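Local coordinates for protein phenol hydroxylase component phO (Pseudomonas stutzeri, PDB 3U52) that probably serves as the small subunit of the hydroxylase in a bacterial multicomponent monooxygenase that oxidises phenol, at residues E[10-13]-E[14-18]; E[70-73]-E[74-77]; E[106-109]-E[110-113]. One frame throughout, in Å; residues are numbered along the deposited sequence.

Contact 1 (E[10-13]-E[14-18]); sequences KFEP and KDKVE
P13 and K16 are the first and last residues of a type I beta turn, which folds the backbone until P13 O lies 3.6 Å from K16 N. K14 and D15 occupy the corner, and the proline suits its place because its restricted phi matches the extended backbone that leads into the turn. Two residues of opposite charge reach over the top of this bend. E12 bends at its second torsion, about the CB-CG bond (chi2 -77°), which folds the carboxylate back over the chain. K16 answers with a stretched chain: CG is wedged between the backbone N and the carbonyl carbon (chi1 67°), and everything beyond runs straight to the ammonium group. On the way its methylenes skirt the proline carbonyl, CG standing 3.8 Å from P13 O. At the end K16 NZ meets E12 OE2 in a salt bridge of 3.0 Å, approaching from above the carboxylate plane by 39°, while E12 CG also lies 3.7 Å from K16 NZ. With an alanine in place of K16, the E12 carboxylate would probably be left without its mate and be freer to turn. The corner itself is tied elsewhere, K14 NZ to the backbone of a chain of another protein in the assembly and D15 O to H100 of its own chain. E12 OE2 also stands 6.4 Å from E18 OE2, a like charge, so the lysine is likely to ease that repulsion, although a salt bridge at the surface is probably only modestly stabilising.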
loop_
_atom_site.group_PDB
_atom_site.type_symbol
_atom_site.label_atom_id
_atom_site.label_comp_id
_atom_site.label_asym_id
_atom_site.label_seq_id
_atom_site.Cartn_x
_atom_site.Cartn_y
_atom_site.Cartn_z
ATOM N N LYS E 10 -42.258 -30.536 -9.011
ATOM C CA LYS E 10 -42.542 -31.813 -8.364
ATOM C C LYS E 10 -41.363 -32.703 -8.621
ATOM O O LYS E 10 -41.006 -32.886 -9.768
ATOM C CB LYS E 10 -43.825 -32.445 -8.956
ATOM C CG LYS E 10 -45.143 -31.728 -8.583
ATOM C CD LYS E 10 -45.467 -31.833 -7.079
ATOM C CE LYS E 10 -47.001 -31.772 -6.805
ATOM N NZ LYS E 10 -47.553 -30.359 -6.586
ATOM N N PHE E 11 -40.714 -33.209 -7.572
ATOM C CA PHE E 11 -39.551 -34.088 -7.740
ATOM C C PHE E 11 -39.635 -35.242 -6.775
ATOM O O PHE E 11 -40.422 -35.208 -5.839
ATOM C CB PHE E 11 -38.213 -33.344 -7.508
ATOM C CG PHE E 11 -38.078 -32.103 -8.309
ATOM C CD1 PHE E 11 -37.552 -32.145 -9.590
ATOM C CD2 PHE E 11 -38.513 -30.890 -7.793
ATOM C CE1 PHE E 11 -37.477 -31.020 -10.352
ATOM C CE2 PHE E 11 -38.428 -29.734 -8.553
ATOM C CZ PHE E 11 -37.919 -29.794 -9.815
ATOM N N GLU E 12 -38.817 -36.260 -7.000
ATOM C CA GLU E 12 -38.749 -37.391 -6.098
ATOM C C GLU E 12 -37.816 -37.049 -4.938
ATOM O O GLU E 12 -36.780 -36.403 -5.146
ATOM C CB GLU E 12 -38.224 -38.625 -6.836
ATOM C CG GLU E 12 -39.203 -39.178 -7.881
ATOM C CD GLU E 12 -40.335 -39.952 -7.243
ATOM O OE1 GLU E 12 -41.252 -39.341 -6.644
ATOM O OE2 GLU E 12 -40.294 -41.192 -7.328
ATOM N N PRO E 13 -38.153 -37.502 -3.725
ATOM C CA PRO E 13 -37.235 -37.195 -2.616
ATOM C C PRO E 13 -35.894 -37.867 -2.850
ATOM O O PRO E 13 -35.851 -39.023 -3.260
ATOM C CB PRO E 13 -37.904 -37.819 -1.368
ATOM C CG PRO E 13 -39.218 -38.355 -1.805
ATOM C CD PRO E 13 -39.318 -38.309 -3.312
ATOM N N LYS E 14 -34.812 -37.132 -2.595
ATOM C CA LYS E 14 -33.471 -37.694 -2.651
ATOM C C LYS E 14 -33.252 -38.901 -1.754
ATOM O O LYS E 14 -32.428 -39.755 -2.085
ATOM C CB LYS E 14 -32.440 -36.612 -2.295
ATOM C CG LYS E 14 -31.911 -35.890 -3.476
ATOM C CD LYS E 14 -30.535 -36.328 -3.799
ATOM C CE LYS E 14 -30.114 -35.771 -5.133
ATOM N NZ LYS E 14 -30.716 -34.418 -5.289
ATOM N N ASP E 15 -33.936 -38.985 -0.614
ATOM C CA ASP E 15 -33.629 -40.051 0.347
ATOM C C ASP E 15 -34.735 -41.112 0.495
ATOM O O ASP E 15 -34.884 -41.712 1.560
ATOM C CB ASP E 15 -33.265 -39.493 1.736
ATOM C CG ASP E 15 -32.075 -38.517 1.689
ATOM O OD1 ASP E 15 -32.139 -37.437 2.355
ATOM O OD2 ASP E 15 -31.073 -38.859 1.018
ATOM N N LYS E 16 -35.464 -41.385 -0.589
ATOM C CA LYS E 16 -36.402 -42.511 -0.596
ATOM C C LYS E 16 -35.677 -43.858 -0.348
ATOM O O LYS E 16 -34.473 -44.021 -0.638
ATOM C CB LYS E 16 -37.264 -42.479 -1.876
ATOM C CG LYS E 16 -36.491 -42.731 -3.143
ATOM C CD LYS E 16 -37.387 -42.423 -4.321
ATOM C CE LYS E 16 -36.621 -42.555 -5.632
ATOM N NZ LYS E 16 -37.499 -42.305 -6.847
ATOM N N VAL E 17 -36.389 -44.807 0.251
ATOM C CA VAL E 17 -35.752 -46.058 0.688
ATOM C C VAL E 17 -35.049 -46.822 -0.441
ATOM O O VAL E 17 -33.996 -47.421 -0.238
ATOM C CB VAL E 17 -36.698 -47.004 1.496
ATOM C CG1 VAL E 17 -37.878 -47.520 0.625
ATOM C CG2 VAL E 17 -35.894 -48.133 2.025
ATOM N N GLU E 18 -35.628 -46.755 -1.632
ATOM C CA GLU E 18 -35.039 -47.365 -2.840
ATOM C C GLU E 18 -33.578 -46.995 -3.049
ATOM O O GLU E 18 -32.869 -47.738 -3.695
ATOM C CB GLU E 18 -35.851 -46.993 -4.091
ATOM C CG GLU E 18 -37.328 -47.413 -4.049
ATOM C CD GLU E 18 -38.240 -46.456 -3.255
ATOM O OE1 GLU E 18 -37.799 -45.873 -2.232
ATOM O OE2 GLU E 18 -39.424 -46.307 -3.639
#

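Contact 2 (E[70-73]-E[74-77]); sequences KADF and LNAE
The loop that leads from helix 50-62 into strand 77-80 makes a tight bend here, across which D72 and N75 join side chains. N75 ND2 gives a hydrogen bond of 2.7 Å to D72 OD2, somewhat bent, with 154° at the hydrogen. The two flat groups stand almost perpendicular, their planes 82° apart: the oxygen lies within the plane of the amide, where the amide N-H points, yet the amide nitrogen sits well above the plane of the carboxylate. D72 offers its acid group from a side chain whose CG is turned opposite the backbone N (chi1 -166°), which sends the carboxylate toward the bend. A second link, weak, runs from N75 N to D72 O at 3.4 Å. Short polar side chains suit both positions, since the pair lies at the surface and spans only three residues.

The fold around the loop is a mixed sheet with strands in the order 40-44, 24-29, 102-107, 77-80, 83-85 and one helix, the arrangement of the ubiquitin-like beta-grasp. F73 serves its interior. Its side chain turns from the bend into the body of the protein, where it packs on V54, K59 and T62 of helix 50-62 and meets the ring of W30 edge-to-face. A71 CB rests 3.7 Å above one face of the F73 ring, toward its rim. Alanine suits position 76, its methyl lying close to the backbone of the bend and to strand 102-107: A76 CB is 3.7 Å from D72 O and 4.1 Å from F73 CA, and it also packs against V106 of that strand.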
loop_
_atom_site.group_PDB
_atom_site.type_symbol
_atom_site.label_atom_id
_atom_site.label_comp_id
_atom_site.label_asym_id
_atom_site.label_seq_id
_atom_site.Cartn_x
_atom_site.Cartn_y
_atom_site.Cartn_z
ATOM N N LYS E 70 -23.315 -49.973 31.890
ATOM C CA LYS E 70 -24.376 -50.255 32.876
ATOM C C LYS E 70 -25.787 -50.400 32.272
ATOM O O LYS E 70 -26.716 -50.796 32.967
ATOM C CB LYS E 70 -24.382 -49.176 33.971
ATOM C CG LYS E 70 -22.985 -48.716 34.441
ATOM C CD LYS E 70 -23.075 -47.631 35.499
ATOM C CE LYS E 70 -21.691 -47.080 35.860
ATOM N NZ LYS E 70 -21.778 -45.906 36.793
ATOM N N ALA E 71 -25.948 -50.067 30.993
ATOM C CA ALA E 71 -27.280 -49.915 30.365
ATOM C C ALA E 71 -27.800 -51.233 29.824
ATOM O O ALA E 71 -27.056 -51.937 29.110
ATOM C CB ALA E 71 -27.186 -48.910 29.216
ATOM N N ASP E 72 -29.055 -51.571 30.129
ATOM C CA ASP E 72 -29.745 -52.672 29.432
ATOM C C ASP E 72 -30.732 -52.043 28.456
ATOM O O ASP E 72 -31.909 -51.850 28.812
ATOM C CB ASP E 72 -30.519 -53.573 30.430
ATOM C CG ASP E 72 -30.978 -54.949 29.824
ATOM O OD1 ASP E 72 -30.969 -55.194 28.578
ATOM O OD2 ASP E 72 -31.366 -55.813 30.646
ATOM N N PHE E 73 -30.256 -51.665 27.259
ATOM C CA PHE E 73 -31.126 -51.029 26.254
ATOM C C PHE E 73 -32.110 -52.133 25.877
ATOM O O PHE E 73 -31.709 -53.265 25.839
ATOM C CB PHE E 73 -30.306 -50.619 25.014
ATOM C CG PHE E 73 -29.241 -49.569 25.278
ATOM C CD1 PHE E 73 -29.582 -48.267 25.602
ATOM C CD2 PHE E 73 -27.890 -49.886 25.172
ATOM C CE1 PHE E 73 -28.567 -47.283 25.841
ATOM C CE2 PHE E 73 -26.880 -48.913 25.413
ATOM C CZ PHE E 73 -27.243 -47.610 25.748
ATOM N N LEU E 74 -33.371 -51.918 25.597
ATOM C CA LEU E 74 -34.153 -53.203 25.315
ATOM C C LEU E 74 -35.139 -53.413 26.418
ATOM O O LEU E 74 -36.351 -53.371 26.186
ATOM C CB LEU E 74 -33.226 -54.453 25.225
ATOM C CG LEU E 74 -33.411 -55.813 24.456
ATOM C CD1 LEU E 74 -33.821 -56.954 25.329
ATOM C CD2 LEU E 74 -34.306 -55.783 23.221
ATOM N N ASN E 75 -34.625 -53.586 27.633
ATOM C CA ASN E 75 -35.493 -53.532 28.797
ATOM C C ASN E 75 -35.628 -52.113 29.318
ATOM O O ASN E 75 -36.344 -51.884 30.283
ATOM C CB ASN E 75 -35.037 -54.485 29.903
ATOM C CG ASN E 75 -34.926 -55.948 29.415
ATOM O OD1 ASN E 75 -35.860 -56.506 28.828
ATOM N ND2 ASN E 75 -33.766 -56.550 29.638
ATOM N N ALA E 76 -34.974 -51.153 28.642
ATOM C CA ALA E 76 -35.177 -49.713 28.890
ATOM C C ALA E 76 -36.537 -49.253 28.363
ATOM O O ALA E 76 -37.317 -50.058 27.856
ATOM C CB ALA E 76 -34.017 -48.895 28.253
ATOM N N GLU E 77 -36.833 -47.963 28.440
ATOM C CA GLU E 77 -38.098 -47.459 27.910
ATOM C C GLU E 77 -37.968 -46.913 26.479
ATOM O O GLU E 77 -37.065 -46.117 26.226
ATOM C CB GLU E 77 -38.584 -46.360 28.795
ATOM C CG GLU E 77 -38.811 -46.850 30.189
ATOM C CD GLU E 77 -39.664 -45.901 30.975
ATOM O OE1 GLU E 77 -39.652 -46.021 32.227
ATOM O OE2 GLU E 77 -40.332 -45.033 30.336
#

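Contact 3 (E[106-109]-E[110-113]); sequences VTTP and GLKG
T108 OG1 has two hydrogen-bond partners: it gives a weak hydrogen bond to L111 O, at 3.3 Å, and it accepts one from the indole NE1 of W30. The threonine stands just where strand 102-107, the middle strand of the beta-grasp sheet, gives way to a type II beta turn running from T108 to L111. Its hydroxyl lies between the backbone N and the carbonyl carbon (chi1 53°), a setting that brings the oxygen round to the side where the chain folds back, while the methyl CG2 is carried alongside the backbone N. A small side chain with a hydroxyl on CB thus serves the turn and the W30 indole together.

The turn is closed by L111 N, which donates to T108 O at 2.9 Å with an angle of 156° at the hydrogen. P109 is apt for the second position, where its ring fixes the phi that a type II turn needs. G110 follows with a positive phi, the backbone setting that a type II turn demands of its third residue and that glycine adopts with little strain. A CB on G110 would lie 2.4 Å from P109 O, a clash, so a residue without a side chain suits this third position.

Beyond the turn the chain is tied down again, G113 N to the carboxylate of D67, on which L111 also packs. Across the turn the aliphatic start of L111 runs close to the polar atoms of the residue that opens it: L111 CB lies beside the oxygens of the threonine, 3.6 Å from T108 OG1 and 3.7 Å from T108 O.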
loop_
_atom_site.group_PDB
_atom_site.type_symbol
_atom_site.label_atom_id
_atom_site.label_comp_id
_atom_site.label_asym_id
_atom_site.label_seq_id
_atom_site.Cartn_x
_atom_site.Cartn_y
_atom_site.Cartn_z
ATOM N N VAL E 106 -34.582 -43.968 23.342
ATOM C CA VAL E 106 -34.417 -44.953 24.413
ATOM C C VAL E 106 -34.029 -44.254 25.683
ATOM O O VAL E 106 -33.019 -43.573 25.719
ATOM C CB VAL E 106 -33.394 -46.073 24.095
ATOM C CG1 VAL E 106 -32.029 -45.549 23.579
ATOM C CG2 VAL E 106 -33.191 -47.003 25.341
ATOM N N THR E 107 -34.859 -44.404 26.720
ATOM C CA THR E 107 -34.613 -43.792 28.018
ATOM C C THR E 107 -34.250 -44.898 29.000
ATOM O O THR E 107 -34.966 -45.901 29.103
ATOM C CB THR E 107 -35.860 -42.996 28.477
ATOM O OG1 THR E 107 -36.022 -41.849 27.620
ATOM C CG2 THR E 107 -35.728 -42.498 29.928
ATOM N N THR E 108 -33.138 -44.704 29.695
ATOM C CA THR E 108 -32.581 -45.660 30.643
ATOM C C THR E 108 -32.666 -45.095 32.075
ATOM O O THR E 108 -31.766 -44.402 32.532
ATOM C CB THR E 108 -31.085 -45.974 30.315
ATOM O OG1 THR E 108 -30.339 -44.745 30.222
ATOM C CG2 THR E 108 -30.948 -46.765 28.967
ATOM N N PRO E 109 -33.762 -45.386 32.792
ATOM C CA PRO E 109 -33.923 -44.939 34.202
ATOM C C PRO E 109 -32.676 -45.171 35.032
ATOM O O PRO E 109 -32.069 -46.238 34.980
ATOM C CB PRO E 109 -35.044 -45.846 34.712
ATOM C CG PRO E 109 -35.907 -46.031 33.439
ATOM C CD PRO E 109 -34.940 -46.137 32.307
ATOM N N GLY E 110 -32.258 -44.170 35.770
ATOM C CA GLY E 110 -31.101 -44.365 36.641
ATOM C C GLY E 110 -29.783 -44.023 35.979
ATOM O O GLY E 110 -28.742 -43.892 36.659
ATOM N N LEU E 111 -29.804 -43.876 34.656
ATOM C CA LEU E 111 -28.591 -43.481 33.947
ATOM C C LEU E 111 -28.944 -42.191 33.230
ATOM O O LEU E 111 -29.549 -42.209 32.159
ATOM C CB LEU E 111 -28.120 -44.577 32.988
ATOM C CG LEU E 111 -27.841 -45.948 33.621
ATOM C CD1 LEU E 111 -27.507 -46.928 32.569
ATOM C CD2 LEU E 111 -26.751 -45.906 34.692
ATOM N N LYS E 112 -28.598 -41.070 33.865
ATOM C CA LYS E 112 -29.056 -39.779 33.410
ATOM C C LYS E 112 -27.889 -38.874 33.028
ATOM O O LYS E 112 -28.023 -37.677 32.970
ATOM C CB LYS E 112 -29.910 -39.121 34.475
ATOM C CG LYS E 112 -29.136 -38.860 35.735
ATOM C CD LYS E 112 -29.940 -38.057 36.746
ATOM C CE LYS E 112 -29.355 -38.233 38.124
ATOM N NZ LYS E 112 -27.948 -37.766 38.166
ATOM N N GLY E 113 -26.734 -39.439 32.785
ATOM C CA GLY E 113 -25.668 -38.640 32.250
ATOM C C GLY E 113 -24.834 -38.056 33.381
ATOM O O GLY E 113 -25.105 -38.269 34.585
#

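Along the chain the three contacts come in series, yet they fall into two regions. Contact 1 lies in the loop before strand 24-29, on the opposite side of the chain's centre from the others, its centre about 34 Å from that of contact 2 and about 36 Å from that of contact 3. Contacts 2 and 3 have centres about 8 Å apart and touch: E77 O probably accepts a hydrogen bond from T107 N, joining antiparallel strands 77-80 and 102-107, and A71 CA packs on L111 CD1. They thus lie side by side where one inner strand begins and another ends, touched by no other chain of the assembly, whereas residues 10-18 reach other chains.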